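PDB 6HUH: beta-lactamase from Klebsiella pneumoniae, which probably hydrolyses beta-lactam antibiotics with water to substituted beta-amino acids, as a class D beta-lactamase that confers antibiotic resistance. Local coordinates for residues T24-F29 / G41-Q46; V68-P73 / L177-N182; E157-L162 / K229-H234; R185-D190 / E252-L257; W192-K197 / G221-Q226. All coordinates share one frame; numbering follows the deposited sequence.

Contact 1. Residues T24-F29 / G41-Q46; sequences TGCMLF and GDCASQ
Cys26 and Cys43 are the disulfide pair of this protein; Cys26 SG is modelled 2.6 Å from Cys43 SG, longer than a normal S-S bond. The sulfur of Cys43 stands beside its own backbone N (chi1 -68°), which turns it to the strand. Apolar packing continues from there: Leu28 CD1 rests 3.8 Å from Cys43 CB, beside the sulfur of Cys43.

Backbone polar contacts hold the chain on the other side of Cys26. Asp42 N donates to Gly25 O over 3.2 Å, approaching from above the carbonyl plane, and the same oxygen lies 3.3 Å from Gly41 CA in a CA-H...O contact. Cys26 and Gly41 form an antiparallel non-hydrogen-bonded pair.

Asp42 uses its two carboxylate oxygens differently. The Asp42 side chain lies alongside that of Thr24, both pointing the same way, with OD2 3.6 Å from Thr24 CG2. Its OD1 faces back into its own segment, where Ser45 OG is a hydrogen-bond partner at 2.7 Å on the syn side, tilted from the carboxylate plane.

Asp42 is also the centre of an inverse gamma turn, where the chain leaves strand 36-41. The arrangement is that of an antiparallel hairpin, strands 26-30 and 36-41, whose open end is joined by a cysteine pair at the sheet edge.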
# COMPACT_ATOMS: atom_id res chain seq x y z
N THR A 24 9.03 21.92 -24.16
CA THR A 24 7.64 21.54 -24.34
C THR A 24 7.02 20.93 -23.05
O THR A 24 5.99 20.25 -23.13
CB THR A 24 7.49 20.63 -25.56
OG1 THR A 24 8.50 19.62 -25.54
CG2 THR A 24 7.56 21.42 -26.88
N GLY A 25 7.60 21.25 -21.89
CA GLY A 25 7.08 20.86 -20.58
C GLY A 25 5.87 21.71 -20.22
O GLY A 25 5.65 22.76 -20.83
N CYS A 26 5.07 21.30 -19.23
CA CYS A 26 3.87 22.07 -18.90
C CYS A 26 3.37 21.92 -17.43
O CYS A 26 3.30 20.79 -16.95
CB CYS A 26 2.76 21.70 -19.89
SG CYS A 26 1.09 21.75 -19.21
N MET A 27 2.99 23.05 -16.75
CA MET A 27 2.32 23.00 -15.44
C MET A 27 0.97 23.70 -15.48
O MET A 27 0.88 24.92 -15.54
CB MET A 27 3.13 23.42 -14.21
CG MET A 27 2.70 22.56 -13.02
SD MET A 27 3.33 22.84 -11.34
CE MET A 27 5.17 22.60 -11.59
N LEU A 28 -0.08 22.89 -15.47
CA LEU A 28 -1.46 23.32 -15.54
C LEU A 28 -2.22 23.11 -14.24
O LEU A 28 -2.21 22.00 -13.69
CB LEU A 28 -2.15 22.52 -16.67
CG LEU A 28 -3.53 22.99 -17.11
CD1 LEU A 28 -3.67 22.93 -18.59
CD2 LEU A 28 -4.65 22.22 -16.40
N PHE A 29 -2.95 24.13 -13.78
CA PHE A 29 -3.83 24.03 -12.60
C PHE A 29 -5.28 24.37 -13.01
O PHE A 29 -5.52 25.46 -13.54
CB PHE A 29 -3.36 24.89 -11.41
CG PHE A 29 -2.01 24.52 -10.83
CD1 PHE A 29 -1.88 23.44 -9.97
CD2 PHE A 29 -0.89 25.28 -11.11
CE1 PHE A 29 -0.63 23.10 -9.44
CE2 PHE A 29 0.36 24.95 -10.56
CZ PHE A 29 0.48 23.87 -9.72
N GLY A 41 3.38 26.52 -20.56
CA GLY A 41 4.12 25.64 -21.44
C GLY A 41 3.20 25.03 -22.49
O GLY A 41 2.18 25.64 -22.86
N ASP A 42 3.54 23.81 -22.97
CA ASP A 42 2.79 23.10 -24.00
C ASP A 42 1.61 22.30 -23.44
O ASP A 42 1.61 21.06 -23.44
CB ASP A 42 3.72 22.24 -24.86
CG ASP A 42 3.22 22.01 -26.26
OD1 ASP A 42 2.03 22.35 -26.54
OD2 ASP A 42 4.00 21.48 -27.09
N CYS A 43 0.57 23.03 -23.03
CA CYS A 43 -0.65 22.51 -22.40
C CYS A 43 -1.70 21.98 -23.37
O CYS A 43 -2.64 21.32 -22.92
CB CYS A 43 -1.24 23.56 -21.45
SG CYS A 43 -0.21 23.88 -19.97
N ALA A 44 -1.54 22.24 -24.69
CA ALA A 44 -2.49 21.84 -25.74
C ALA A 44 -2.02 20.72 -26.66
O ALA A 44 -2.85 20.11 -27.33
CB ALA A 44 -2.89 23.05 -26.56
N SER A 45 -0.72 20.41 -26.68
CA SER A 45 -0.20 19.30 -27.50
C SER A 45 -0.55 17.94 -26.90
O SER A 45 -0.46 17.76 -25.69
CB SER A 45 1.31 19.41 -27.69
OG SER A 45 1.59 20.52 -28.52
N GLN A 46 -0.91 17.00 -27.77
CA GLN A 46 -1.27 15.64 -27.38
C GLN A 46 -0.02 14.81 -27.13
O GLN A 46 0.87 14.79 -27.99
CB GLN A 46 -2.14 14.97 -28.47
CG GLN A 46 -3.48 15.65 -28.74
CD GLN A 46 -4.47 14.70 -29.34
OE1 GLN A 46 -5.55 14.44 -28.77
NE2 GLN A 46 -4.14 14.15 -30.51

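Contact 2. Residues V68-P73 / L177-N182; sequences VDEQLP and LQHTAN
Glu70 reaches across from the loop to His179 and Asn182 on helix 174-184, and its side chain can be followed outward. From CB the chain continues to CG, which lies beside the backbone N and 3.8 Å from Asn182 CB. A bend at chi2 (78°) then swings the carboxylate toward the helix, bringing CD within 3.4 Å of His179 ND1. At the tip, OE2 accepts two hydrogen bonds. His179 ND1 donates over 2.9 Å, nearly straight at 174°, with the oxygen in the imidazole plane; Asn182 ND2 donates over 2.7 Å, with the oxygen in its amide plane. The carboxylate is turned 64° from the imidazole. The two bonds on OE2, one from each face, restrain the carboxylate, and its negative charge could favour the protonated form of the imidazole, though the donated N-H does not require it.

Beside this, Asp69 CA lies over one face of the His179 ring, 4.0 Å from its centroid, a CH-pi contact, and Asp69 CB is 3.6 Å from His179 CE1. The loop is shaped by Asp69 OD1, which accepts from Gln71 N and Leu72 N. Tyr62 of helix 56-64 stacks with His179, and its hydroxyl is hydrogen-bonded to Asp69 O. Gln71 also packs on Arg185 of the second subunit. The arrangement is a His-carboxylate hydrogen bond joining an Asx turn to a helix at the protein surface.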
# COMPACT_ATOMS: atom_id res chain seq x y z
N VAL A 68 -12.32 -5.58 -7.64
CA VAL A 68 -13.26 -5.72 -6.54
C VAL A 68 -13.12 -4.54 -5.59
O VAL A 68 -14.11 -3.86 -5.31
CB VAL A 68 -13.11 -7.08 -5.81
CG1 VAL A 68 -14.03 -7.19 -4.60
CG2 VAL A 68 -13.35 -8.23 -6.77
N ASP A 69 -11.89 -4.34 -5.08
CA ASP A 69 -11.49 -3.26 -4.18
C ASP A 69 -10.00 -3.01 -4.32
O ASP A 69 -9.45 -3.28 -5.38
CB ASP A 69 -11.93 -3.53 -2.71
CG ASP A 69 -11.53 -4.86 -2.11
OD1 ASP A 69 -10.45 -5.38 -2.47
OD2 ASP A 69 -12.26 -5.36 -1.23
N GLU A 70 -9.36 -2.53 -3.28
CA GLU A 70 -7.94 -2.16 -3.27
C GLU A 70 -7.03 -3.38 -3.15
O GLU A 70 -5.88 -3.36 -3.58
CB GLU A 70 -7.68 -1.17 -2.12
CG GLU A 70 -8.49 0.12 -2.19
CD GLU A 70 -9.94 0.08 -1.75
OE1 GLU A 70 -10.42 -0.98 -1.28
OE2 GLU A 70 -10.62 1.13 -1.89
N GLN A 71 -7.55 -4.44 -2.55
CA GLN A 71 -6.82 -5.67 -2.31
C GLN A 71 -7.12 -6.72 -3.37
O GLN A 71 -6.29 -7.60 -3.62
CB GLN A 71 -7.16 -6.25 -0.88
CG GLN A 71 -7.13 -5.29 0.34
CD GLN A 71 -5.75 -4.71 0.70
OE1 GLN A 71 -5.24 -3.78 0.06
NE2 GLN A 71 -5.13 -5.21 1.76
N LEU A 72 -8.34 -6.68 -3.96
CA LEU A 72 -8.77 -7.70 -4.90
C LEU A 72 -9.12 -7.20 -6.28
O LEU A 72 -9.65 -6.10 -6.43
CB LEU A 72 -9.94 -8.47 -4.30
CG LEU A 72 -9.55 -9.40 -3.16
CD1 LEU A 72 -10.48 -9.23 -2.00
CD2 LEU A 72 -9.47 -10.85 -3.63
N PRO A 73 -8.82 -8.01 -7.33
CA PRO A 73 -8.15 -9.33 -7.32
C PRO A 73 -6.62 -9.27 -7.20
O PRO A 73 -5.98 -8.33 -7.67
CB PRO A 73 -8.60 -9.94 -8.63
CG PRO A 73 -8.68 -8.74 -9.57
CD PRO A 73 -9.11 -7.57 -8.72
N LEU A 177 -15.72 5.58 -7.84
CA LEU A 177 -14.91 6.79 -7.65
C LEU A 177 -14.11 6.70 -6.37
O LEU A 177 -12.97 7.16 -6.35
CB LEU A 177 -15.77 8.08 -7.61
CG LEU A 177 -16.55 8.52 -8.87
CD1 LEU A 177 -17.40 9.73 -8.57
CD2 LEU A 177 -15.62 8.83 -10.04
N GLN A 178 -14.70 6.12 -5.30
CA GLN A 178 -14.00 5.97 -4.03
C GLN A 178 -12.90 4.91 -4.10
O GLN A 178 -11.80 5.17 -3.63
CB GLN A 178 -14.96 5.74 -2.85
CG GLN A 178 -14.33 6.02 -1.48
CD GLN A 178 -14.12 7.49 -1.16
OE1 GLN A 178 -13.01 8.03 -1.26
NE2 GLN A 178 -15.18 8.16 -0.72
N HIS A 179 -13.15 3.75 -4.71
CA HIS A 179 -12.11 2.72 -4.85
C HIS A 179 -10.93 3.26 -5.69
O HIS A 179 -9.77 3.06 -5.32
CB HIS A 179 -12.68 1.45 -5.47
CG HIS A 179 -13.47 0.58 -4.54
ND1 HIS A 179 -13.00 0.25 -3.29
CD2 HIS A 179 -14.63 -0.08 -4.76
CE1 HIS A 179 -13.91 -0.57 -2.77
NE2 HIS A 179 -14.91 -0.79 -3.62
N THR A 180 -11.24 3.96 -6.80
CA THR A 180 -10.26 4.60 -7.69
C THR A 180 -9.41 5.62 -6.91
O THR A 180 -8.20 5.66 -7.10
CB THR A 180 -10.99 5.25 -8.90
OG1 THR A 180 -11.77 4.25 -9.59
CG2 THR A 180 -10.02 5.97 -9.86
N ALA A 181 -10.06 6.43 -6.05
CA ALA A 181 -9.43 7.43 -5.19
C ALA A 181 -8.44 6.78 -4.22
O ALA A 181 -7.30 7.22 -4.11
CB ALA A 181 -10.51 8.17 -4.39
N ASN A 182 -8.90 5.73 -3.53
CA ASN A 182 -8.13 5.00 -2.54
C ASN A 182 -6.83 4.46 -3.11
O ASN A 182 -5.76 4.85 -2.63
CB ASN A 182 -8.98 3.90 -1.87
CG ASN A 182 -10.10 4.41 -0.97
OD1 ASN A 182 -10.13 5.55 -0.51
ND2 ASN A 182 -11.04 3.53 -0.65

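Contact 3. Residues E157-L162 / K229-H234; sequences EQARFL and KLIFVH
Helix segment Glu157-Leu162 lies over strand segment Lys229-His234 with axes 8.2 Å apart at closest approach and running in nearly opposite directions, at 151°. The nearest backbone pair is Ala159 with Ile231, whose CA atoms are 6.2 Å apart. No hydrogen bond crosses; the side-chain packing is apolar.

Ala159 is the small residue in the middle: its CB sits 4.0 Å from Val233 CG2 and 4.1 Å from Ile231 CG2. Both CG2 methyls face the helix. In Ile231, CG2 stands anti to the backbone N while CG1 lies beside it (chi1 -49°); this sets CG2 against Leu162 CB at 3.8 Å and sends CD1 along to the backbone of Leu162. Val233 CG2 also touches Gln158 CB at 4.1 Å, whereas the amide of Gln158 turns elsewhere, its NE2 bonding to Thr52 OG1 beside the predicted nucleophile Ser51.

Phe232, between Ile231 and Val233, points away from this helix, and its ring meets Val253 of helix 245-264. Strand 228-238, between strands 26-30 and 215-225 of the sheet, is thus packed by helix 155-166 on one face and helix 245-264 on the other.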
# COMPACT_ATOMS: atom_id res chain seq x y z
N GLU A 157 -6.86 18.33 -22.00
CA GLU A 157 -7.81 17.23 -22.10
C GLU A 157 -7.81 16.37 -20.83
O GLU A 157 -8.88 16.04 -20.36
CB GLU A 157 -7.54 16.36 -23.33
CG GLU A 157 -7.80 17.03 -24.66
CD GLU A 157 -7.35 16.21 -25.86
OE1 GLU A 157 -6.29 15.54 -25.77
OE2 GLU A 157 -8.03 16.27 -26.91
N GLN A 158 -6.60 16.05 -20.28
CA GLN A 158 -6.39 15.30 -19.01
C GLN A 158 -7.12 15.92 -17.82
O GLN A 158 -7.73 15.19 -17.04
CB GLN A 158 -4.91 15.22 -18.66
CG GLN A 158 -4.22 14.06 -19.31
CD GLN A 158 -3.97 12.91 -18.39
OE1 GLN A 158 -4.74 12.64 -17.45
NE2 GLN A 158 -2.89 12.20 -18.67
N ALA A 159 -7.03 17.26 -17.70
CA ALA A 159 -7.68 18.10 -16.68
C ALA A 159 -9.19 18.05 -16.85
O ALA A 159 -9.91 17.96 -15.87
CB ALA A 159 -7.19 19.54 -16.81
N ARG A 160 -9.66 18.12 -18.12
CA ARG A 160 -11.07 18.05 -18.47
C ARG A 160 -11.64 16.69 -18.03
O ARG A 160 -12.66 16.65 -17.32
CB ARG A 160 -11.21 18.27 -19.98
CG ARG A 160 -12.63 18.26 -20.51
CD ARG A 160 -13.49 19.38 -19.98
NE ARG A 160 -14.50 18.85 -19.07
CZ ARG A 160 -15.49 19.55 -18.54
NH1 ARG A 160 -15.61 20.84 -18.81
NH2 ARG A 160 -16.36 18.97 -17.72
N PHE A 161 -10.94 15.59 -18.39
CA PHE A 161 -11.28 14.21 -18.02
C PHE A 161 -11.38 14.06 -16.48
O PHE A 161 -12.41 13.62 -15.99
CB PHE A 161 -10.29 13.19 -18.63
CG PHE A 161 -10.31 11.83 -17.96
CD1 PHE A 161 -11.39 10.97 -18.13
CD2 PHE A 161 -9.29 11.44 -17.11
CE1 PHE A 161 -11.44 9.74 -17.46
CE2 PHE A 161 -9.34 10.22 -16.44
CZ PHE A 161 -10.41 9.37 -16.62
N LEU A 162 -10.29 14.45 -15.76
CA LEU A 162 -10.16 14.43 -14.30
C LEU A 162 -11.29 15.21 -13.64
O LEU A 162 -11.81 14.75 -12.61
CB LEU A 162 -8.79 15.03 -13.89
CG LEU A 162 -7.60 14.11 -13.55
CD1 LEU A 162 -7.72 12.72 -14.15
CD2 LEU A 162 -6.28 14.75 -13.95
N LYS A 229 -12.23 21.52 -4.41
CA LYS A 229 -11.47 20.55 -5.21
C LYS A 229 -10.58 21.30 -6.23
O LYS A 229 -10.91 22.42 -6.61
CB LYS A 229 -12.39 19.55 -5.93
CG LYS A 229 -12.86 18.41 -5.03
CD LYS A 229 -13.91 17.55 -5.71
CE LYS A 229 -14.60 16.63 -4.74
NZ LYS A 229 -13.82 15.39 -4.45
N LEU A 230 -9.44 20.70 -6.63
CA LEU A 230 -8.49 21.34 -7.54
C LEU A 230 -7.75 20.30 -8.36
O LEU A 230 -7.03 19.47 -7.79
CB LEU A 230 -7.51 22.20 -6.74
CG LEU A 230 -6.40 22.95 -7.48
CD1 LEU A 230 -6.48 24.41 -7.22
CD2 LEU A 230 -5.02 22.47 -7.04
N ILE A 231 -7.91 20.34 -9.70
CA ILE A 231 -7.21 19.45 -10.64
C ILE A 231 -5.80 20.05 -10.88
O ILE A 231 -5.60 21.25 -10.68
CB ILE A 231 -7.99 19.32 -11.98
CG1 ILE A 231 -9.50 18.99 -11.81
CG2 ILE A 231 -7.31 18.34 -12.93
CD1 ILE A 231 -9.89 17.77 -11.16
N PHE A 232 -4.83 19.21 -11.30
CA PHE A 232 -3.46 19.61 -11.62
C PHE A 232 -2.86 18.60 -12.60
O PHE A 232 -3.10 17.40 -12.48
CB PHE A 232 -2.57 19.80 -10.37
CG PHE A 232 -2.45 18.58 -9.50
CD1 PHE A 232 -1.59 17.54 -9.85
CD2 PHE A 232 -3.16 18.48 -8.32
CE1 PHE A 232 -1.54 16.36 -9.09
CE2 PHE A 232 -3.05 17.33 -7.51
CZ PHE A 232 -2.26 16.27 -7.92
N VAL A 233 -2.14 19.10 -13.60
CA VAL A 233 -1.51 18.29 -14.64
C VAL A 233 -0.12 18.87 -14.84
O VAL A 233 0.03 20.09 -14.98
CB VAL A 233 -2.33 18.28 -15.97
CG1 VAL A 233 -1.67 17.40 -17.02
CG2 VAL A 233 -3.77 17.85 -15.76
N HIS A 234 0.91 18.01 -14.84
CA HIS A 234 2.29 18.47 -15.07
C HIS A 234 3.10 17.50 -15.92
O HIS A 234 3.04 16.30 -15.69
CB HIS A 234 2.99 18.80 -13.75
CG HIS A 234 4.38 19.35 -13.87
ND1 HIS A 234 4.66 20.45 -14.64
CD2 HIS A 234 5.52 18.95 -13.27
CE1 HIS A 234 5.95 20.68 -14.51
NE2 HIS A 234 6.51 19.80 -13.68

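Contact 4. Residues R185-D190 / E252-L257; sequences RQPDID and EVFAAL
Segments 185-189 and 252-257 run almost parallel, at 14°, with axes 10.5 Å apart, a gap bridged mainly by the ring of Phe254. That ring extends toward the strand and meets it with its edge: Pro187 O lies in the ring plane, 3.3 Å from Phe254 CE1, and Gln186 CB stands near the plane too, 4.1 Å from Phe254 CZ. The pyrrolidine of Pro187 crosses the phenyl group at about a right angle, with CD 4.0 Å from Phe254 CZ.

Ile189, two residues on, also reaches the helix. Its CG1 lies anti to the carbonyl carbon (chi1 -65°), which carries CD1 toward the helix, where it touches two residues: Phe254 CD1 at 3.7 Å and Leu257 CD2 at 3.8 Å. The contacts across the two segments are thus apolar or between carbon and a carbonyl oxygen, and no hydrogen bond joins them.

The strand has its own polar pair. Arg185 presents NH1 and NH2 end-on to a single oxygen of Asp188, OD1, with NH1 at 2.8 Å, a salt bridge lying near the guanidinium plane.

Strand 185-189 is the weakly bonded outermost strand of the sheet within this chain, next to strand 192-201, whose Ile194 also touches Phe254. Leu257 continues inward to Phe232 of strand 228-238 and Phe29 of strand 26-30, while Pro187 and Asp188 pack against Gln71 of the second subunit.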
# COMPACT_ATOMS: atom_id res chain seq x y z
N ARG A 185 -4.48 7.51 -3.97
CA ARG A 185 -4.16 8.42 -2.86
C ARG A 185 -2.66 8.61 -2.65
O ARG A 185 -1.89 7.66 -2.71
CB ARG A 185 -4.85 7.95 -1.58
CG ARG A 185 -4.79 8.94 -0.43
CD ARG A 185 -6.14 9.60 -0.15
NE ARG A 185 -6.27 9.98 1.26
CZ ARG A 185 -5.71 11.05 1.80
NH1 ARG A 185 -4.97 11.88 1.06
NH2 ARG A 185 -5.86 11.30 3.10
N GLN A 186 -2.28 9.86 -2.38
CA GLN A 186 -0.92 10.39 -2.18
C GLN A 186 -0.80 11.06 -0.78
O GLN A 186 -1.83 11.31 -0.12
CB GLN A 186 -0.65 11.44 -3.29
CG GLN A 186 -0.60 10.91 -4.72
CD GLN A 186 0.68 10.16 -5.01
OE1 GLN A 186 1.76 10.51 -4.52
NE2 GLN A 186 0.57 9.08 -5.79
N PRO A 187 0.44 11.41 -0.31
CA PRO A 187 0.55 12.09 1.00
C PRO A 187 -0.18 13.43 0.99
O PRO A 187 -0.20 14.13 -0.04
CB PRO A 187 2.06 12.29 1.19
CG PRO A 187 2.70 11.33 0.27
CD PRO A 187 1.77 11.22 -0.90
N ASP A 188 -0.77 13.77 2.14
CA ASP A 188 -1.53 14.98 2.40
C ASP A 188 -0.68 16.26 2.32
O ASP A 188 0.55 16.22 2.28
CB ASP A 188 -2.13 14.88 3.81
CG ASP A 188 -3.52 14.28 3.93
OD1 ASP A 188 -3.81 13.28 3.22
OD2 ASP A 188 -4.30 14.74 4.81
N ILE A 189 -1.39 17.41 2.28
CA ILE A 189 -0.92 18.78 2.38
C ILE A 189 -1.98 19.40 3.33
O ILE A 189 -3.15 19.42 2.97
CB ILE A 189 -0.80 19.50 1.00
CG1 ILE A 189 0.28 18.82 0.12
CG2 ILE A 189 -0.48 20.99 1.19
CD1 ILE A 189 0.31 19.24 -1.33
N ASP A 190 -1.60 19.79 4.57
CA ASP A 190 -2.54 20.28 5.60
C ASP A 190 -3.80 19.36 5.68
O ASP A 190 -3.66 18.16 5.94
CB ASP A 190 -2.89 21.80 5.45
CG ASP A 190 -3.43 22.48 6.71
OD1 ASP A 190 -4.54 22.11 7.17
OD2 ASP A 190 -2.77 23.44 7.21
N GLU A 252 7.76 18.48 -8.27
CA GLU A 252 7.42 19.85 -8.68
C GLU A 252 5.96 20.23 -8.38
O GLU A 252 5.67 21.41 -8.14
CB GLU A 252 7.78 20.11 -10.16
CG GLU A 252 9.25 20.39 -10.39
CD GLU A 252 9.76 20.13 -11.80
OE1 GLU A 252 10.85 19.53 -11.94
OE2 GLU A 252 9.08 20.55 -12.77
N VAL A 253 5.06 19.25 -8.39
CA VAL A 253 3.65 19.46 -8.09
C VAL A 253 3.50 19.70 -6.59
O VAL A 253 2.87 20.68 -6.19
CB VAL A 253 2.79 18.30 -8.61
CG1 VAL A 253 1.42 18.28 -7.95
CG2 VAL A 253 2.64 18.38 -10.13
N PHE A 254 4.14 18.85 -5.77
CA PHE A 254 4.13 18.94 -4.31
C PHE A 254 4.81 20.20 -3.79
O PHE A 254 4.47 20.67 -2.70
CB PHE A 254 4.71 17.68 -3.66
CG PHE A 254 3.66 16.64 -3.38
CD1 PHE A 254 2.82 16.75 -2.28
CD2 PHE A 254 3.54 15.52 -4.19
CE1 PHE A 254 1.85 15.79 -2.01
CE2 PHE A 254 2.59 14.54 -3.91
CZ PHE A 254 1.75 14.68 -2.83
N ALA A 255 5.74 20.77 -4.58
CA ALA A 255 6.42 22.01 -4.24
C ALA A 255 5.42 23.17 -4.42
O ALA A 255 5.07 23.82 -3.43
CB ALA A 255 7.63 22.20 -5.15
N ALA A 256 4.91 23.33 -5.67
CA ALA A 256 4.01 24.39 -6.16
C ALA A 256 2.51 24.25 -5.82
O ALA A 256 1.74 25.16 -6.18
CB ALA A 256 4.18 24.52 -7.65
N LEU A 257 2.09 23.17 -5.14
CA LEU A 257 0.70 22.92 -4.79
C LEU A 257 0.15 23.79 -3.65
O LEU A 257 -0.93 24.37 -3.83
CB LEU A 257 0.49 21.44 -4.48
CG LEU A 257 -0.68 20.75 -5.15
CD1 LEU A 257 -0.80 21.11 -6.60
CD2 LEU A 257 -0.56 19.26 -5.00

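Contact 5. Residues W192-K197 / G221-Q226; sequences WQIHGK and GWASKQ
Trp192, His195 and Trp222 give the largest buried areas. The indole of Trp192 lies flat against Lys225, whose CB sits over the six-membered ring, 3.5 Å from its centroid and 12° off the normal. The lysine chain, CG anti to its backbone N (chi1 -153°), then runs on across the same ring system, CD reaching 3.4 Å from Trp192 NE1, and its NZ makes a salt bridge with Asp190.

His195 and Trp222 are paired on one face of the antiparallel sheet, along with Gln193 and Ser224. His195 CB lies over the six-membered ring of Trp222, 3.6 Å from its centroid, while the imidazole is nearly parallel to the five-membered ring (17°) but slid aside. His195 ND1 is hydrogen-bonded to Ala181 O.

Between these side chains the strands are joined by four hydrogen bonds, including Gln193 N to Ser224 O at 2.7 Å and His195 N to Trp222 O at 2.9 Å. Strand 192-201 carries Lys197, the first residue of the Lys-Thr-Gly motif of serine beta-lactamases; Lys197 NZ is hydrogen-bonded to Ser101 OG. Glycines meet next to it, Gly196 CA being 4.1 Å from Gly221 CA. On the other face, Ile194 CD1 packs on Ala223 CB at 3.6 Å.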
# COMPACT_ATOMS: atom_id res chain seq x y z
N TRP A 192 -5.85 18.88 3.05
CA TRP A 192 -6.11 18.48 1.68
C TRP A 192 -5.73 17.03 1.43
O TRP A 192 -4.67 16.56 1.87
CB TRP A 192 -5.39 19.43 0.69
CG TRP A 192 -5.91 20.84 0.75
CD1 TRP A 192 -5.56 21.80 1.65
CD2 TRP A 192 -6.89 21.43 -0.11
NE1 TRP A 192 -6.28 22.95 1.42
CE2 TRP A 192 -7.11 22.75 0.35
CE3 TRP A 192 -7.63 20.96 -1.22
CZ2 TRP A 192 -8.02 23.61 -0.27
CZ3 TRP A 192 -8.53 21.82 -1.83
CH2 TRP A 192 -8.71 23.13 -1.35
N GLN A 193 -6.61 16.31 0.73
CA GLN A 193 -6.44 14.93 0.35
C GLN A 193 -5.93 14.93 -1.07
O GLN A 193 -6.59 15.48 -1.94
CB GLN A 193 -7.78 14.18 0.45
CG GLN A 193 -8.14 13.71 1.86
CD GLN A 193 -9.31 12.76 1.83
OE1 GLN A 193 -9.19 11.59 1.42
NE2 GLN A 193 -10.47 13.24 2.24
N ILE A 194 -4.74 14.37 -1.29
CA ILE A 194 -4.09 14.34 -2.61
C ILE A 194 -4.28 12.98 -3.33
O ILE A 194 -4.03 11.93 -2.75
CB ILE A 194 -2.59 14.77 -2.50
CG1 ILE A 194 -2.38 16.03 -1.59
CG2 ILE A 194 -1.91 14.93 -3.87
CD1 ILE A 194 -3.02 17.38 -1.97
N HIS A 195 -4.73 13.01 -4.57
CA HIS A 195 -4.88 11.81 -5.36
C HIS A 195 -4.13 12.11 -6.63
O HIS A 195 -4.30 13.19 -7.18
CB HIS A 195 -6.36 11.52 -5.64
CG HIS A 195 -7.22 11.52 -4.40
ND1 HIS A 195 -7.58 10.34 -3.77
CD2 HIS A 195 -7.78 12.56 -3.74
CE1 HIS A 195 -8.35 10.69 -2.75
NE2 HIS A 195 -8.50 12.01 -2.70
N GLY A 196 -3.23 11.21 -7.03
CA GLY A 196 -2.39 11.43 -8.21
C GLY A 196 -1.74 10.22 -8.85
O GLY A 196 -1.70 9.13 -8.27
N LYS A 197 -1.23 10.40 -10.05
CA LYS A 197 -0.59 9.32 -10.79
C LYS A 197 0.56 9.80 -11.70
O LYS A 197 0.42 10.76 -12.45
CB LYS A 197 -1.66 8.51 -11.60
CG LYS A 197 -1.13 7.28 -12.35
CD LYS A 197 -1.06 6.04 -11.46
CE LYS A 197 -0.25 4.94 -12.09
NZ LYS A 197 1.20 5.18 -11.92
N GLY A 221 -3.63 14.59 -11.33
CA GLY A 221 -4.46 14.30 -10.18
C GLY A 221 -5.21 15.47 -9.61
O GLY A 221 -5.31 16.52 -10.24
N TRP A 222 -5.77 15.29 -8.43
CA TRP A 222 -6.54 16.33 -7.78
C TRP A 222 -6.30 16.34 -6.30
O TRP A 222 -5.84 15.36 -5.75
CB TRP A 222 -8.04 16.17 -8.08
CG TRP A 222 -8.70 14.99 -7.41
CD1 TRP A 222 -9.39 15.00 -6.23
CD2 TRP A 222 -8.74 13.65 -7.90
NE1 TRP A 222 -9.88 13.74 -5.97
CE2 TRP A 222 -9.48 12.88 -6.96
CE3 TRP A 222 -8.20 13.00 -9.03
CZ2 TRP A 222 -9.69 11.51 -7.12
CZ3 TRP A 222 -8.42 11.64 -9.19
CH2 TRP A 222 -9.16 10.91 -8.24
N ALA A 223 -6.73 17.42 -5.66
CA ALA A 223 -6.63 17.66 -4.24
C ALA A 223 -8.01 18.09 -3.73
O ALA A 223 -8.67 18.93 -4.35
CB ALA A 223 -5.63 18.76 -4.00
N SER A 224 -8.45 17.52 -2.60
CA SER A 224 -9.76 17.86 -2.04
C SER A 224 -9.73 18.21 -0.54
O SER A 224 -8.90 17.70 0.21
CB SER A 224 -10.79 16.77 -2.34
OG SER A 224 -10.38 15.48 -1.92
N LYS A 225 -10.62 19.09 -0.12
CA LYS A 225 -10.79 19.52 1.26
C LYS A 225 -12.24 19.96 1.32
O LYS A 225 -12.58 21.08 0.91
CB LYS A 225 -9.82 20.66 1.63
CG LYS A 225 -9.48 20.70 3.09
CD LYS A 225 -8.76 21.97 3.47
CE LYS A 225 -8.45 22.04 4.95
NZ LYS A 225 -7.04 22.44 5.19
N GLN A 226 -13.10 19.01 1.73
CA GLN A 226 -14.56 19.06 1.82
C GLN A 226 -15.17 19.52 0.48
O GLN A 226 -15.03 18.80 -0.52
CB GLN A 226 -15.12 19.83 3.07
CG GLN A 226 -14.44 21.13 3.49
CD GLN A 226 -14.32 21.25 5.00
OE1 GLN A 226 -15.31 21.49 5.72
NE2 GLN A 226 -13.11 21.12 5.52

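In the fold
Four of the five contacts reach one antiparallel sheet, ordered 36-41, 26-30, 228-238, 215-225, 192-201, 185-189. Contact 1 lies toward the first edge, contact 4 at the other; contacts 3 and 5, with centres about 11 Å apart, lie between them. Between centres, contact 4 is about 8 Å from contact 5, through adjacent strands, and about 15 Å from contact 3, with a hydrogen bond between Glu252 of contact 4 and His234 of contact 3. Along the chain, contact 1 closes before the others open, while contacts 2 and 3, and 3 and 4, alternate. Contact 2, its centre about 30 Å from that of contact 1, meets contact 5 through Ala181 and His195. Contacts 2 and 4 both touch the second subunit.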